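Local coordinates for protein LigF (Sphingobium sp. SYK-6, PDB 4XT0) that cleaves beta-aryl ether bonds of lignin stereospecifically as a glutathione-binding beta-etherase of the glutathione S-transferase superfamily, at residues G14-K19 with T68-I73; T23-E26 with E32-F35; L60-K65 with C74-D79; R100-W105 with I198-I203. All blocks are in the same frame, centred on the assembly; numbering follows the deposited sequence.

Interactions 1, 2 and 3 lie in the thioredoxin-like N-terminal domain, whereas interaction 4 belongs to the all-helical C-terminal domain. Glutathione sits at interaction 1, whose centre is about 10 Å from that of interaction 4 and about 12 Å from that of interaction 3. Helix 15-26 serves interactions 1 and 2, and helix 70-80 serves interactions 1 and 3. The two domains meet where Lys19 CD packs 3.7 Å from Cys199 SG, and again where Glu75 OE2 and Arg100 NE form a 2.7 Å salt bridge. Interactions 1, 3 and 4 also reach the second subunit; interaction 2 lies at the surface, its helix packing on that of interaction 3 where Thr23 OG1 is 3.3 Å from Cys74 SG.

Interaction 1 of 4, residues G14-K19 with T68-I73; sequences GANSLK and TESTVI. With GSH (glutathione), chain B.
Ser70 and Thr71 face Asn16 and Lys19 at the glutathione site of the thioredoxin-like domain, where the N-terminal ends of helices 15-26 and 70-80 come together. Glu69, the N-cap of the second helix, serves the ligand rather than the first helix: its chain bends at chi2 (-64°) and brings OE1 to 2.7 Å from the glutathione amino nitrogen N1. That same carboxylate oxygen is shared with Lys104 of the second subunit. Ser70 follows and takes hold of the carboxylate at the gamma-glutamyl end of glutathione twice, Ser70 N bonding to glutathione O11 at 2.8 Å and Ser70 OG donating to glutathione O12 at 2.7 Å. The helix N-terminus would be expected to favour this negative charge. Ser70 CB meanwhile rests on Asn16 O at 3.3 Å, and Ser70 OG accepts a bond from Lys19 NZ at 3.2 Å. Lys19 reaches there with its chain extended beyond CG, running past Ser70. Its ammonium has further partners: a weak bond to Asn16 OD1, a salt bridge with Asp107, and a second weak bond to Thr71 OG1, whose stronger partner is again Asp107. A water closes this corner, accepting from Lys19 NZ and donating to Thr71 OG1. At the thiol end of the ligand, Asn16 ND2 lies 3.3 Å from glutathione SG2.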
loop_
_atom_site.group_PDB
_atom_site.type_symbol
_atom_site.label_atom_id
_atom_site.label_comp_id
_atom_site.label_asym_id
_atom_site.label_seq_id
_atom_site.Cartn_x
_atom_site.Cartn_y
_atom_site.Cartn_z
ATOM N N GLY A 14 3.613 14.800 12.046
ATOM C CA GLY A 14 4.268 13.543 12.351
ATOM C C GLY A 14 3.464 12.407 11.760
ATOM O O GLY A 14 2.261 12.549 11.553
ATOM N N ALA A 15 4.135 11.294 11.471
ATOM C CA ALA A 15 3.487 10.101 10.939
ATOM C C ALA A 15 2.618 10.431 9.730
ATOM O O ALA A 15 2.998 11.246 8.888
ATOM C CB ALA A 15 2.655 9.402 12.053
ATOM N N ASN A 16 1.442 9.822 9.636
ATOM C CA ASN A 16 0.683 9.925 8.390
ATOM C C ASN A 16 0.179 11.346 8.135
ATOM O O ASN A 16 0.078 11.782 6.985
ATOM C CB ASN A 16 -0.477 8.927 8.396
ATOM C CG ASN A 16 -0.000 7.503 8.202
ATOM O OD1 ASN A 16 0.678 7.198 7.218
ATOM N ND2 ASN A 16 -0.315 6.632 9.151
ATOM N N SER A 17 -0.094 12.078 9.211
ATOM C CA SER A 17 -0.540 13.477 9.115
ATOM C C SER A 17 0.484 14.391 8.428
ATOM O O SER A 17 0.114 15.341 7.743
ATOM C CB SER A 17 -0.851 14.034 10.519
ATOM O OG SER A 17 -2.013 13.438 11.076
ATOM N N LEU A 18 1.769 14.132 8.642
ATOM C CA LEU A 18 2.793 15.001 8.077
ATOM C C LEU A 18 2.745 15.053 6.536
ATOM O O LEU A 18 3.046 16.088 5.952
ATOM C CB LEU A 18 4.193 14.564 8.556
ATOM C CG LEU A 18 5.372 15.445 8.097
ATOM C CD1 LEU A 18 6.476 15.511 9.157
ATOM C CD2 LEU A 18 5.960 14.959 6.771
ATOM N N LYS A 19 2.366 13.950 5.888
ATOM C CA LYS A 19 2.449 13.860 4.430
ATOM C C LYS A 19 1.623 14.966 3.749
ATOM O O LYS A 19 2.200 15.791 3.039
ATOM C CB LYS A 19 2.025 12.467 3.930
ATOM C CG LYS A 19 2.770 11.267 4.585
ATOM C CD LYS A 19 2.355 9.949 3.891
ATOM C CE LYS A 19 2.733 8.686 4.680
ATOM N NZ LYS A 19 2.071 7.468 4.087
ATOM N N THR A 68 -9.465 11.063 1.911
ATOM C CA THR A 68 -8.710 10.381 2.966
ATOM C C THR A 68 -7.584 9.516 2.388
ATOM O O THR A 68 -7.475 9.386 1.154
ATOM C CB THR A 68 -9.603 9.465 3.825
ATOM O OG1 THR A 68 -10.155 8.445 2.992
ATOM C CG2 THR A 68 -10.741 10.249 4.494
ATOM N N GLU A 69 -6.814 8.901 3.303
ATOM C CA GLU A 69 -5.550 8.178 3.043
ATOM C C GLU A 69 -4.422 9.172 2.746
ATOM O O GLU A 69 -4.429 9.813 1.707
ATOM C CB GLU A 69 -5.687 7.170 1.884
ATOM C CG GLU A 69 -6.679 6.051 2.168
ATOM C CD GLU A 69 -6.231 5.176 3.327
ATOM O OE1 GLU A 69 -5.057 4.730 3.330
ATOM O OE2 GLU A 69 -7.047 4.965 4.244
ATOM N N SER A 70 -3.460 9.291 3.665
ATOM C CA SER A 70 -2.386 10.285 3.545
ATOM C C SER A 70 -1.735 10.340 2.153
ATOM O O SER A 70 -1.627 11.415 1.563
ATOM C CB SER A 70 -1.321 10.030 4.620
ATOM O OG SER A 70 -0.798 8.709 4.542
ATOM N N THR A 71 -1.341 9.191 1.608
ATOM C CA THR A 71 -0.679 9.163 0.301
ATOM C C THR A 71 -1.603 9.668 -0.818
ATOM O O THR A 71 -1.161 10.360 -1.726
ATOM C CB THR A 71 -0.199 7.742 -0.042
ATOM O OG1 THR A 71 0.728 7.300 0.957
ATOM C CG2 THR A 71 0.475 7.694 -1.451
ATOM N N VAL A 72 -2.885 9.315 -0.740
ATOM C CA VAL A 72 -3.863 9.700 -1.752
ATOM C C VAL A 72 -4.113 11.222 -1.741
ATOM O O VAL A 72 -4.266 11.855 -2.788
ATOM C CB VAL A 72 -5.187 8.918 -1.527
ATOM C CG1 VAL A 72 -6.341 9.444 -2.411
ATOM C CG2 VAL A 72 -4.959 7.397 -1.766
ATOM N N ILE A 73 -4.168 11.796 -0.547
ATOM C CA ILE A 73 -4.368 13.220 -0.415
ATOM C C ILE A 73 -3.233 13.988 -1.109
ATOM O O ILE A 73 -3.483 14.978 -1.782
ATOM C CB ILE A 73 -4.443 13.650 1.082
ATOM C CG1 ILE A 73 -5.638 12.992 1.790
ATOM C CG2 ILE A 73 -4.560 15.170 1.175
ATOM C CD1 ILE A 73 -5.550 13.080 3.353
HETATM N N1 GSH B . -3.947 4.384 5.804
HETATM C CA1 GSH B . -4.240 5.602 6.574
HETATM C C1 GSH B . -3.516 6.824 6.018
HETATM O O11 GSH B . -4.042 7.918 6.068
HETATM O O12 GSH B . -2.288 6.722 5.485
HETATM C CB1 GSH B . -3.801 5.365 8.033
HETATM C CG1 GSH B . -4.253 6.558 8.870
HETATM C CD1 GSH B . -3.739 6.417 10.290
HETATM O OE1 GSH B . -3.228 5.377 10.656
HETATM N N2 GSH B . -3.855 7.460 11.138
HETATM C CA2 GSH B . -3.371 7.358 12.524
HETATM C C2 GSH B . -4.541 7.528 13.470
HETATM O O2 GSH B . -5.526 8.142 13.098
HETATM C CB2 GSH B . -2.379 8.495 12.801
HETATM S SG2 GSH B . -0.800 8.264 11.921
HETATM N N3 GSH B . -4.501 7.019 14.735
HETATM C CA3 GSH B . -5.649 7.241 15.631
HETATM C C3 GSH B . -6.469 5.998 15.906
HETATM O O31 GSH B . -7.207 5.987 16.867
HETATM O O32 GSH B . -6.400 4.918 15.101
HETATM O O HOH W 1 3.284 7.002 1.632
#

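Interaction 2 of 4, residues T23-E26 with E32-F35; sequences TLYE and EQVF
Tyr25 OH donates to Gln33 OE1 at 2.7 Å, the one hydrogen bond between residues 23-26 and 32-35, and it links the helix to the second strand of a beta-alpha-beta unit: strand 6-10, helix 15-26, strand 32-35, the opening unit of the thioredoxin-like domain. The hydroxyl arrives in the plane of the amide carbonyl, with a C=O...donor angle of 153°. Seen from the tyrosine, Gln33 OE1 sits at the edge of the ring and close to its plane, 3.5 Å from Tyr25 CZ. The ring plane stands at 90° to the amide plane, so the two do not stack. Two different chain shapes bring the groups together. Gln33 leaves its strand with CG anti to the backbone N (chi1 -170°) and stays extended, so the amide is carried straight across toward the helix; Tyr25 starts off to one side and reaches back only through the length of its ring. The other end of the amide is held as well, because Gln33 NE2 bonds to Ser246 OG at the C-terminus of the chain, which should fix which end of the amide is oxygen. Phe31 meets the Tyr25 ring edge-to-face, while Met242 of helix 237-244 packs against Tyr25. One residue earlier, Leu24 turns toward the sheet and lies on Leu6 and Leu8. Back at the polar contact, Gln33 CD stands 3.8 Å from Tyr25 OH.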
loop_
_atom_site.group_PDB
_atom_site.type_symbol
_atom_site.label_atom_id
_atom_site.label_comp_id
_atom_site.label_asym_id
_atom_site.label_seq_id
_atom_site.Cartn_x
_atom_site.Cartn_y
_atom_site.Cartn_z
ATOM N N THR A 23 2.979 18.633 2.059
ATOM C CA THR A 23 2.579 18.886 0.673
ATOM C C THR A 23 1.903 20.258 0.532
ATOM O O THR A 23 2.237 21.023 -0.361
ATOM C CB THR A 23 1.652 17.765 0.167
ATOM O OG1 THR A 23 2.348 16.517 0.261
ATOM C CG2 THR A 23 1.227 17.987 -1.309
ATOM N N LEU A 24 0.987 20.574 1.446
ATOM C CA LEU A 24 0.272 21.848 1.422
ATOM C C LEU A 24 1.224 23.039 1.562
ATOM O O LEU A 24 1.120 24.026 0.826
ATOM C CB LEU A 24 -0.791 21.881 2.540
ATOM C CG LEU A 24 -2.005 20.966 2.300
ATOM C CD1 LEU A 24 -2.713 20.644 3.625
ATOM C CD2 LEU A 24 -2.963 21.597 1.270
ATOM N N TYR A 25 2.161 22.948 2.502
ATOM C CA TYR A 25 3.118 24.038 2.705
ATOM C C TYR A 25 4.111 24.132 1.555
ATOM O O TYR A 25 4.526 25.213 1.183
ATOM C CB TYR A 25 3.894 23.860 4.012
ATOM C CG TYR A 25 3.140 24.276 5.248
ATOM C CD1 TYR A 25 3.072 25.611 5.627
ATOM C CD2 TYR A 25 2.503 23.327 6.049
ATOM C CE1 TYR A 25 2.383 25.995 6.763
ATOM C CE2 TYR A 25 1.806 23.701 7.180
ATOM C CZ TYR A 25 1.750 25.037 7.534
ATOM O OH TYR A 25 1.073 25.415 8.668
ATOM N N GLU A 26 4.513 22.993 0.999
ATOM C CA GLU A 26 5.478 23.036 -0.106
ATOM C C GLU A 26 4.854 23.676 -1.338
ATOM O O GLU A 26 5.545 24.323 -2.136
ATOM C CB GLU A 26 5.994 21.635 -0.448
ATOM C CG GLU A 26 6.922 21.044 0.605
ATOM C CD GLU A 26 8.366 21.541 0.503
ATOM O OE1 GLU A 26 8.659 22.450 -0.313
ATOM O OE2 GLU A 26 9.214 21.027 1.269
ATOM N N GLU A 32 -7.060 25.795 6.037
ATOM C CA GLU A 32 -7.258 25.820 7.478
ATOM C C GLU A 32 -6.637 24.564 8.092
ATOM O O GLU A 32 -6.994 23.430 7.755
ATOM C CB GLU A 32 -8.751 25.922 7.833
ATOM C CG GLU A 32 -8.990 26.195 9.309
ATOM C CD GLU A 32 -10.457 26.080 9.714
ATOM O OE1 GLU A 32 -11.328 25.954 8.826
ATOM O OE2 GLU A 32 -10.734 26.116 10.931
ATOM N N GLN A 33 -5.681 24.769 8.983
ATOM C CA GLN A 33 -5.042 23.661 9.676
ATOM C C GLN A 33 -5.861 23.315 10.920
ATOM O O GLN A 33 -5.835 24.061 11.888
ATOM C CB GLN A 33 -3.588 24.029 10.045
ATOM C CG GLN A 33 -2.762 22.858 10.565
ATOM C CD GLN A 33 -1.276 23.157 10.609
ATOM O OE1 GLN A 33 -0.723 23.750 9.681
ATOM N NE2 GLN A 33 -0.616 22.731 11.680
ATOM N N VAL A 34 -6.604 22.209 10.886
ATOM C CA VAL A 34 -7.443 21.832 12.027
ATOM C C VAL A 34 -6.794 20.731 12.858
ATOM O O VAL A 34 -6.595 19.612 12.386
ATOM C CB VAL A 34 -8.854 21.365 11.582
ATOM C CG1 VAL A 34 -9.699 21.000 12.804
ATOM C CG2 VAL A 34 -9.539 22.457 10.778
ATOM N N PHE A 35 -6.439 21.058 14.096
ATOM C CA PHE A 35 -5.829 20.078 14.990
ATOM C C PHE A 35 -6.887 19.157 15.594
ATOM O O PHE A 35 -7.754 19.607 16.341
ATOM C CB PHE A 35 -5.048 20.776 16.109
ATOM C CG PHE A 35 -4.363 19.824 17.048
ATOM C CD1 PHE A 35 -3.424 18.922 16.572
ATOM C CD2 PHE A 35 -4.650 19.837 18.402
ATOM C CE1 PHE A 35 -2.783 18.045 17.431
ATOM C CE2 PHE A 35 -4.011 18.966 19.270
ATOM C CZ PHE A 35 -3.072 18.072 18.786
#

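Interaction 3 of 4, residues L60-K65 with C74-D79; sequences LWHDGK and CEYLED
The rings of His62 and Tyr76 meet rim to rim, with neither placed over the other's face. Their centroids are 5.8 Å apart and their planes are inclined at 70°. Tyr76 OH comes in at the edge of the imidazole and near its plane, where it is hydrogen-bonded to His62 ND1 at 2.7 Å; either atom could be the donor. Both side chains have CG anti to the backbone N (chi1 177° for His62), which aims the two rings at each other across the gap between strand and helix. Leu60 supplies the apolar part: its CD2 approaches the tyrosine ring obliquely, 3.7 Å from Tyr76 CD2, and also touches Leu77 CD2 at 4.0 Å. Trp61, on the opposite side of the strand, has the backbone N of Gly64 3.2 Å above one face of its indole, offset toward the rim. That nitrogen belongs to the type I' turn from His62 to Lys65, the tight end of the hairpin made by strands 59-62 and 65-68. Helix 70-80 packs on the sheet of the thioredoxin-like domain; its 74-79 segment runs 26° from strand 60-62, their axes 11.1 Å apart. Leu60 and His62 also rest on strand 6-10, Leu77 reaches helix 15-26, and Tyr76 lies against Ala97 of the second subunit.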
loop_
_atom_site.group_PDB
_atom_site.type_symbol
_atom_site.label_atom_id
_atom_site.label_comp_id
_atom_site.label_asym_id
_atom_site.label_seq_id
_atom_site.Cartn_x
_atom_site.Cartn_y
_atom_site.Cartn_z
ATOM N N LEU A 60 -8.692 15.363 4.232
ATOM C CA LEU A 60 -8.727 16.666 3.559
ATOM C C LEU A 60 -10.136 17.015 3.145
ATOM O O LEU A 60 -10.819 16.211 2.518
ATOM C CB LEU A 60 -7.837 16.690 2.313
ATOM C CG LEU A 60 -7.840 18.039 1.561
ATOM C CD1 LEU A 60 -6.823 18.982 2.215
ATOM C CD2 LEU A 60 -7.535 17.869 0.071
ATOM N N TRP A 61 -10.559 18.227 3.482
ATOM C CA TRP A 61 -11.860 18.740 3.059
ATOM C C TRP A 61 -11.626 19.783 1.971
ATOM O O TRP A 61 -10.867 20.742 2.169
ATOM C CB TRP A 61 -12.596 19.342 4.263
ATOM C CG TRP A 61 -14.023 19.768 4.051
ATOM C CD1 TRP A 61 -15.145 19.049 4.359
ATOM C CD2 TRP A 61 -14.484 21.037 3.555
ATOM N NE1 TRP A 61 -16.269 19.784 4.072
ATOM C CE2 TRP A 61 -15.894 21.006 3.579
ATOM C CE3 TRP A 61 -13.843 22.193 3.097
ATOM C CZ2 TRP A 61 -16.676 22.088 3.154
ATOM C CZ3 TRP A 61 -14.619 23.266 2.675
ATOM C CH2 TRP A 61 -16.019 23.202 2.700
ATOM N N HIS A 62 -12.242 19.590 0.812
ATOM C CA HIS A 62 -12.034 20.524 -0.293
ATOM C C HIS A 62 -13.366 20.793 -0.973
ATOM O O HIS A 62 -13.897 19.943 -1.689
ATOM C CB HIS A 62 -10.987 19.987 -1.278
ATOM C CG HIS A 62 -10.772 20.867 -2.475
ATOM N ND1 HIS A 62 -10.392 20.368 -3.698
ATOM C CD2 HIS A 62 -10.892 22.208 -2.628
ATOM C CE1 HIS A 62 -10.286 21.366 -4.565
ATOM N NE2 HIS A 62 -10.589 22.492 -3.941
ATOM N N ASP A 63 -13.924 21.968 -0.679
ATOM C CA ASP A 63 -15.197 22.405 -1.238
ATOM C C ASP A 63 -16.323 21.420 -0.959
ATOM O O ASP A 63 -17.180 21.198 -1.811
ATOM C CB ASP A 63 -15.070 22.622 -2.743
ATOM C CG ASP A 63 -14.399 23.932 -3.088
ATOM O OD1 ASP A 63 -14.580 24.906 -2.333
ATOM O OD2 ASP A 63 -13.697 23.988 -4.118
ATOM N N GLY A 64 -16.321 20.824 0.226
ATOM C CA GLY A 64 -17.381 19.899 0.594
ATOM C C GLY A 64 -17.063 18.437 0.321
ATOM O O GLY A 64 -17.823 17.548 0.694
ATOM N N LYS A 65 -15.942 18.188 -0.341
ATOM C CA LYS A 65 -15.526 16.822 -0.628
ATOM C C LYS A 65 -14.435 16.409 0.358
ATOM O O LYS A 65 -13.510 17.176 0.627
ATOM C CB LYS A 65 -15.034 16.699 -2.082
ATOM C CG LYS A 65 -16.117 17.030 -3.119
ATOM C CD LYS A 65 -15.553 17.065 -4.543
ATOM C CE LYS A 65 -16.682 17.218 -5.572
ATOM N NZ LYS A 65 -16.214 17.265 -6.997
ATOM N N CYS A 74 -1.993 13.542 -0.930
ATOM C CA CYS A 74 -0.860 14.236 -1.557
ATOM C C CYS A 74 -0.980 14.165 -3.074
ATOM O O CYS A 74 -0.813 15.178 -3.747
ATOM C CB CYS A 74 0.486 13.641 -1.110
ATOM S SG CYS A 74 0.768 13.694 0.686
ATOM N N GLU A 75 -1.295 12.979 -3.606
ATOM C CA GLU A 75 -1.472 12.828 -5.057
ATOM C C GLU A 75 -2.651 13.666 -5.543
ATOM O O GLU A 75 -2.581 14.275 -6.610
ATOM C CB GLU A 75 -1.661 11.353 -5.451
ATOM C CG GLU A 75 -0.395 10.477 -5.257
ATOM C CD GLU A 75 0.104 9.859 -6.559
ATOM O OE1 GLU A 75 0.007 10.519 -7.612
ATOM O OE2 GLU A 75 0.597 8.715 -6.528
ATOM N N TYR A 76 -3.721 13.712 -4.749
ATOM C CA TYR A 76 -4.868 14.565 -5.046
ATOM C C TYR A 76 -4.464 16.033 -5.163
ATOM O O TYR A 76 -4.915 16.734 -6.064
ATOM C CB TYR A 76 -5.955 14.405 -3.966
ATOM C CG TYR A 76 -7.147 15.342 -4.146
ATOM C CD1 TYR A 76 -8.158 15.041 -5.047
ATOM C CD2 TYR A 76 -7.268 16.512 -3.387
ATOM C CE1 TYR A 76 -9.273 15.883 -5.212
ATOM C CE2 TYR A 76 -8.373 17.369 -3.539
ATOM C CZ TYR A 76 -9.373 17.041 -4.449
ATOM O OH TYR A 76 -10.471 17.863 -4.617
ATOM N N LEU A 77 -3.602 16.502 -4.266
ATOM C CA LEU A 77 -3.209 17.915 -4.280
ATOM C C LEU A 77 -2.368 18.228 -5.523
ATOM O O LEU A 77 -2.441 19.322 -6.095
ATOM C CB LEU A 77 -2.443 18.263 -2.991
ATOM C CG LEU A 77 -3.351 18.299 -1.750
ATOM C CD1 LEU A 77 -2.533 18.376 -0.470
ATOM C CD2 LEU A 77 -4.345 19.471 -1.814
ATOM N N GLU A 78 -1.566 17.263 -5.949
ATOM C CA GLU A 78 -0.793 17.435 -7.180
ATOM C C GLU A 78 -1.694 17.323 -8.425
ATOM O O GLU A 78 -1.456 18.004 -9.433
ATOM C CB GLU A 78 0.358 16.416 -7.226
ATOM C CG GLU A 78 1.646 16.921 -6.521
ATOM C CD GLU A 78 2.297 18.108 -7.231
ATOM O OE1 GLU A 78 2.171 18.200 -8.472
ATOM O OE2 GLU A 78 2.943 18.953 -6.557
ATOM N N ASP A 79 -2.736 16.493 -8.350
ATOM C CA ASP A 79 -3.689 16.354 -9.467
ATOM C C ASP A 79 -4.473 17.661 -9.667
ATOM O O ASP A 79 -4.756 18.073 -10.799
ATOM C CB ASP A 79 -4.687 15.210 -9.212
ATOM C CG ASP A 79 -4.107 13.814 -9.513
ATOM O OD1 ASP A 79 -3.065 13.711 -10.203
ATOM O OD2 ASP A 79 -4.717 12.813 -9.063
#

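Interaction 4 of 4, residues R100-W105 with I198-I203; sequences RVWTKW and ICNFAI
Asn200 pushes its amide against two tryptophans of helix 93-121, presenting a different atom to each. Its OD1 lies in the plane of the Trp105 indole, at the rim and not over the face, 3.3 Å from Trp105 CZ3. Amide and indole are nearly coplanar there. This OD1 is buried by the contact and has no hydrogen-bonding partner in the model; the slightly positive rim of the indole is perhaps a modest compensation. Toward Trp102 the same amide stands almost upright, its plane 83° from that of the indole, and Asn200 ND2 lies obliquely to the ring, 3.8 Å from Trp102 CE3. ND2 instead bonds to Ala196 O, one turn back in its own helix; CG beside the backbone N (chi1 -82°) turns the amide that way. All this takes place inside the helical C-terminal domain of the glutathione S-transferase fold, where helix 195-204 packs beside the long helix 93-121. The short segments run in nearly the same direction, with a crossing angle of 27° and axes 9.0 Å apart. Trp229 of helix 224-235 and Leu188 also pack on Asn200. The backbones draw nearest where Thr103 meets Cys199, their CA atoms 5.9 Å apart. Here the methyl does the touching: Thr103 CG2 rests 3.7 Å from Cys199 SG.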
loop_
_atom_site.group_PDB
_atom_site.type_symbol
_atom_site.label_atom_id
_atom_site.label_comp_id
_atom_site.label_asym_id
_atom_site.label_seq_id
_atom_site.Cartn_x
_atom_site.Cartn_y
_atom_site.Cartn_z
ATOM N N ARG A 100 6.233 6.345 -6.848
ATOM C CA ARG A 100 5.122 5.586 -6.271
ATOM C C ARG A 100 5.589 4.294 -5.639
ATOM O O ARG A 100 4.974 3.841 -4.680
ATOM C CB ARG A 100 4.035 5.269 -7.325
ATOM C CG ARG A 100 3.356 6.508 -7.874
ATOM C CD ARG A 100 2.049 6.204 -8.667
ATOM N NE ARG A 100 1.390 7.498 -8.862
ATOM C CZ ARG A 100 1.213 8.095 -10.033
ATOM N NH1 ARG A 100 1.578 7.489 -11.158
ATOM N NH2 ARG A 100 0.646 9.295 -10.075
ATOM N N VAL A 101 6.653 3.687 -6.175
ATOM C CA VAL A 101 7.219 2.497 -5.545
ATOM C C VAL A 101 7.655 2.876 -4.120
ATOM O O VAL A 101 7.407 2.131 -3.173
ATOM C CB VAL A 101 8.406 1.908 -6.348
ATOM C CG1 VAL A 101 9.089 0.774 -5.559
ATOM C CG2 VAL A 101 7.919 1.369 -7.702
ATOM N N TRP A 102 8.272 4.049 -3.966
ATOM C CA TRP A 102 8.668 4.527 -2.633
ATOM C C TRP A 102 7.483 4.837 -1.738
ATOM O O TRP A 102 7.523 4.545 -0.539
ATOM C CB TRP A 102 9.543 5.796 -2.721
ATOM C CG TRP A 102 10.979 5.512 -3.027
ATOM C CD1 TRP A 102 11.630 5.776 -4.191
ATOM C CD2 TRP A 102 11.930 4.906 -2.152
ATOM N NE1 TRP A 102 12.934 5.374 -4.103
ATOM C CE2 TRP A 102 13.150 4.825 -2.868
ATOM C CE3 TRP A 102 11.886 4.415 -0.844
ATOM C CZ2 TRP A 102 14.310 4.287 -2.309
ATOM C CZ3 TRP A 102 13.043 3.875 -0.290
ATOM C CH2 TRP A 102 14.236 3.819 -1.024
ATOM N N THR A 103 6.455 5.493 -2.285
ATOM C CA THR A 103 5.371 5.943 -1.421
ATOM C C THR A 103 4.528 4.742 -0.984
ATOM O O THR A 103 4.073 4.685 0.150
ATOM C CB THR A 103 4.479 7.037 -2.090
ATOM O OG1 THR A 103 3.870 6.548 -3.291
ATOM C CG2 THR A 103 5.304 8.310 -2.395
ATOM N N LYS A 104 4.328 3.772 -1.866
ATOM C CA LYS A 104 3.535 2.613 -1.485
ATOM C C LYS A 104 4.345 1.715 -0.542
ATOM O O LYS A 104 3.780 1.022 0.298
ATOM C CB LYS A 104 3.055 1.844 -2.725
ATOM C CG LYS A 104 4.113 0.927 -3.373
ATOM C CD LYS A 104 3.667 0.565 -4.802
ATOM C CE LYS A 104 2.345 -0.229 -4.812
ATOM N NZ LYS A 104 2.562 -1.638 -4.268
ATOM N N TRP A 105 5.670 1.758 -0.647
ATOM C CA TRP A 105 6.505 1.011 0.283
ATOM C C TRP A 105 6.394 1.587 1.700
ATOM O O TRP A 105 6.454 0.853 2.675
ATOM C CB TRP A 105 7.953 1.014 -0.183
ATOM C CG TRP A 105 8.900 0.316 0.727
ATOM C CD1 TRP A 105 9.091 -1.030 0.855
ATOM C CD2 TRP A 105 9.828 0.948 1.607
ATOM N NE1 TRP A 105 10.082 -1.278 1.781
ATOM C CE2 TRP A 105 10.555 -0.082 2.254
ATOM C CE3 TRP A 105 10.121 2.278 1.923
ATOM C CZ2 TRP A 105 11.545 0.185 3.200
ATOM C CZ3 TRP A 105 11.113 2.542 2.857
ATOM C CH2 TRP A 105 11.813 1.496 3.483
ATOM N N ILE A 198 8.807 13.098 0.938
ATOM C CA ILE A 198 7.850 13.547 1.952
ATOM C C ILE A 198 7.234 12.357 2.719
ATOM O O ILE A 198 7.204 12.343 3.957
ATOM C CB ILE A 198 6.723 14.408 1.298
ATOM C CG1 ILE A 198 7.244 15.803 0.953
ATOM C CG2 ILE A 198 5.509 14.518 2.212
ATOM C CD1 ILE A 198 6.266 16.600 0.058
ATOM N N CYS A 199 6.784 11.341 1.987
ATOM C CA CYS A 199 6.123 10.197 2.623
ATOM C C CYS A 199 7.097 9.421 3.510
ATOM O O CYS A 199 6.724 8.954 4.589
ATOM C CB CYS A 199 5.504 9.274 1.568
ATOM S SG CYS A 199 4.077 10.004 0.662
ATOM N N ASN A 200 8.343 9.286 3.065
ATOM C CA ASN A 200 9.335 8.585 3.857
ATOM C C ASN A 200 9.814 9.429 5.033
ATOM O O ASN A 200 10.071 8.895 6.124
ATOM C CB ASN A 200 10.523 8.166 2.983
ATOM C CG ASN A 200 10.259 6.889 2.234
ATOM O OD1 ASN A 200 10.465 5.798 2.764
ATOM N ND2 ASN A 200 9.782 7.012 0.995
ATOM N N PHE A 201 9.928 10.738 4.811
ATOM C CA PHE A 201 10.337 11.675 5.867
ATOM C C PHE A 201 9.299 11.675 6.975
ATOM O O PHE A 201 9.640 11.789 8.151
ATOM C CB PHE A 201 10.522 13.097 5.299
ATOM C CG PHE A 201 10.939 14.131 6.318
ATOM C CD1 PHE A 201 12.275 14.319 6.626
ATOM C CD2 PHE A 201 9.998 14.946 6.930
ATOM C CE1 PHE A 201 12.680 15.291 7.551
ATOM C CE2 PHE A 201 10.386 15.919 7.859
ATOM C CZ PHE A 201 11.730 16.098 8.161
ATOM N N ALA A 202 8.026 11.541 6.597
ATOM C CA ALA A 202 6.931 11.488 7.575
ATOM C C ALA A 202 7.161 10.394 8.620
ATOM O O ALA A 202 6.872 10.588 9.809
ATOM C CB ALA A 202 5.578 11.269 6.861
ATOM N N ILE A 203 7.690 9.254 8.172
ATOM C CA ILE A 203 8.023 8.134 9.075
ATOM C C ILE A 203 9.420 8.264 9.672
ATOM O O ILE A 203 9.616 8.020 10.859
ATOM C CB ILE A 203 7.931 6.751 8.338
ATOM C CG1 ILE A 203 6.601 6.622 7.581
ATOM C CG2 ILE A 203 8.148 5.590 9.319
ATOM C CD1 ILE A 203 5.349 6.928 8.426
#